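Local coordinates for protein beta-hexosaminidase Amuc_2018 (Akkermansia muciniphila, PDB 6JEA) that hydrolyses terminal non-reducing N-acetyl-D-hexosamine residues of N-acetyl-beta-D-hexosaminides, including terminal N-acetylglucosamine of terminally unbranched N-glycans and chitobiose, at residues L353-I358 / G365-T370. Sequence-based numbering, arbitrary orientation.
Sequences LDFPQI and GWMKTT. With NAG (2-acetamido-2-deoxy-beta-D-glucopyranose), chain B.
Trp-366 meets Phe-355 beside the bound sugar: the two ring planes are perpendicular, with CZ3 of the indole 3.7 Å from CE1 of the phenyl ring. The far end of the indole also reaches the N-acetylglucosamine, its CH2 lying 3.2 Å from O6 at the ring edge. O6 of the sugar donates a hydrogen bond to OD2 of Asp-354, a substrate-binding residue, 2.6 Å away. With chi1 at 53°, the aspartate turns its carboxylate toward the sugar, while CE1 of Phe-355 lies a little farther from O6 than the indole edge does. Met-367 follows, its unbranched side chain fitting the corner between the two perpendicular rings: CG lies over the centre of one face of Trp-366 and 3.7 Å from CD1 of Phe-355. Extended beyond CG (chi2 -177°), Met-367 carries its SD to 3.4 Å from the carbonyl O of Asp-354, and the sulfur makes an oblique Met-aromatic contact with Phe-355. At Lys-368 the backbone O packs against CB of Phe-355 and CD of Pro-356, and the aliphatic CG borders the phenyl ring. Lysine's long chain lets NZ hydrogen-bond to OG1 of Thr-370 and the backbone O of Glu-349. Thr-369 lays its methyl CG2 near the O of Pro-356 and turns its hydroxyl to Gln-359. The backbone N of Thr-370 gives Pro-356 O a nearly straight hydrogen bond (3.0 Å, 159°); proline, lacking N-H, can pair here only as acceptor. OG1 of Thr-370 lies at the edge of the Phe-355 ring, in its plane. Both segments belong to the loop between helices 348-351 and 372-376 of the TIM-barrel catalytic domain. Arg-413 of helix 407-414 packs on Pro-356 and Met-367, Arg-417 of helix 417-426 binds the carbonyls of Phe-355 and Thr-370, and Leu-353 rests on barrel strand 392-399.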
# COMPACT_ATOMS: atom_id res chain seq x y z
N LEU A 353 3.68 1.83 9.01
CA LEU A 353 5.03 2.35 8.96
C LEU A 353 5.11 3.85 9.24
O LEU A 353 6.20 4.42 9.13
CB LEU A 353 5.67 2.03 7.61
CG LEU A 353 5.76 0.54 7.29
CD1 LEU A 353 6.68 0.28 6.10
CD2 LEU A 353 6.23 -0.25 8.51
N ASP A 354 4.00 4.49 9.59
CA ASP A 354 4.07 5.86 10.08
C ASP A 354 4.51 5.92 11.53
O ASP A 354 4.97 6.98 11.98
CB ASP A 354 2.72 6.57 9.91
CG ASP A 354 1.56 5.80 10.53
OD1 ASP A 354 1.56 4.55 10.45
OD2 ASP A 354 0.65 6.45 11.09
N PHE A 355 4.39 4.82 12.27
CA PHE A 355 4.80 4.81 13.66
C PHE A 355 6.32 4.86 13.76
O PHE A 355 7.03 4.36 12.87
CB PHE A 355 4.28 3.56 14.37
CG PHE A 355 2.77 3.45 14.40
CD1 PHE A 355 1.97 4.54 14.08
CD2 PHE A 355 2.16 2.27 14.78
CE1 PHE A 355 0.59 4.44 14.11
CE2 PHE A 355 0.78 2.16 14.81
CZ PHE A 355 -0.00 3.25 14.48
N PRO A 356 6.86 5.45 14.82
CA PRO A 356 8.32 5.48 14.99
C PRO A 356 8.88 4.07 15.10
O PRO A 356 8.27 3.18 15.69
CB PRO A 356 8.51 6.27 16.29
CG PRO A 356 7.20 6.14 17.02
CD PRO A 356 6.16 6.11 15.94
N GLN A 357 10.06 3.87 14.50
CA GLN A 357 10.70 2.56 14.50
C GLN A 357 11.66 2.37 15.67
O GLN A 357 12.08 1.24 15.93
CB GLN A 357 11.44 2.33 13.18
CG GLN A 357 12.43 3.42 12.83
CD GLN A 357 12.78 3.44 11.35
OE1 GLN A 357 13.32 2.47 10.82
NE2 GLN A 357 12.46 4.54 10.69
N ILE A 358 12.01 3.44 16.38
CA ILE A 358 12.88 3.36 17.55
C ILE A 358 12.23 4.16 18.67
O ILE A 358 11.79 5.29 18.46
CB ILE A 358 14.29 3.89 17.25
CG1 ILE A 358 14.98 3.02 16.20
CG2 ILE A 358 15.12 3.94 18.53
CD1 ILE A 358 16.37 3.49 15.82
N GLY A 365 2.34 12.22 20.21
CA GLY A 365 1.41 12.14 21.31
C GLY A 365 0.47 10.95 21.31
O GLY A 365 -0.46 10.92 22.13
N TRP A 366 0.67 9.97 20.43
CA TRP A 366 -0.26 8.85 20.38
C TRP A 366 0.33 7.60 19.73
O TRP A 366 -0.14 6.49 19.99
CB TRP A 366 -1.53 9.26 19.64
CG TRP A 366 -1.32 9.59 18.20
CD1 TRP A 366 -0.97 10.79 17.67
CD2 TRP A 366 -1.46 8.69 17.09
NE1 TRP A 366 -0.88 10.71 16.30
CE2 TRP A 366 -1.18 9.43 15.92
CE3 TRP A 366 -1.80 7.34 16.97
CZ2 TRP A 366 -1.22 8.86 14.65
CZ3 TRP A 366 -1.84 6.77 15.71
CH2 TRP A 366 -1.55 7.53 14.57
N MET A 367 1.34 7.77 18.88
CA MET A 367 1.88 6.64 18.13
C MET A 367 2.68 5.71 19.03
O MET A 367 3.57 6.14 19.77
CB MET A 367 2.77 7.14 16.99
CG MET A 367 2.04 7.82 15.86
SD MET A 367 3.20 8.25 14.55
CE MET A 367 2.13 9.14 13.42
N LYS A 368 2.37 4.42 18.95
CA LYS A 368 3.21 3.42 19.60
C LYS A 368 4.43 3.12 18.72
O LYS A 368 4.49 3.49 17.55
CB LYS A 368 2.41 2.15 19.88
CG LYS A 368 2.10 1.31 18.65
CD LYS A 368 2.91 0.02 18.65
CE LYS A 368 2.46 -0.92 17.54
NZ LYS A 368 3.39 -2.09 17.38
N THR A 369 5.40 2.43 19.31
CA THR A 369 6.65 2.12 18.63
C THR A 369 6.56 0.74 17.99
O THR A 369 6.16 -0.23 18.64
CB THR A 369 7.83 2.18 19.60
OG1 THR A 369 7.97 3.51 20.12
CG2 THR A 369 9.12 1.77 18.91
N THR A 370 6.93 0.66 16.71
CA THR A 370 7.00 -0.61 15.98
C THR A 370 8.43 -0.78 15.49
O THR A 370 8.82 -0.20 14.47
CB THR A 370 6.01 -0.64 14.81
OG1 THR A 370 4.69 -0.31 15.28
CG2 THR A 370 5.97 -2.02 14.19
C1 NAG B . -5.38 4.62 10.23
C2 NAG B . -6.42 5.53 9.57
C3 NAG B . -5.73 6.67 8.81
C4 NAG B . -4.72 7.38 9.70
C5 NAG B . -3.76 6.37 10.31
C6 NAG B . -2.77 6.98 11.27
C7 NAG B . -8.54 4.48 8.90
C8 NAG B . -9.24 3.68 7.86
N2 NAG B . -7.26 4.76 8.66
O1 NAG B . -6.02 3.66 11.00
O3 NAG B . -6.72 7.60 8.38
O4 NAG B . -3.97 8.31 8.93
O5 NAG B . -4.51 5.39 11.05
O6 NAG B . -1.87 6.00 11.77
O7 NAG B . -9.11 4.86 9.92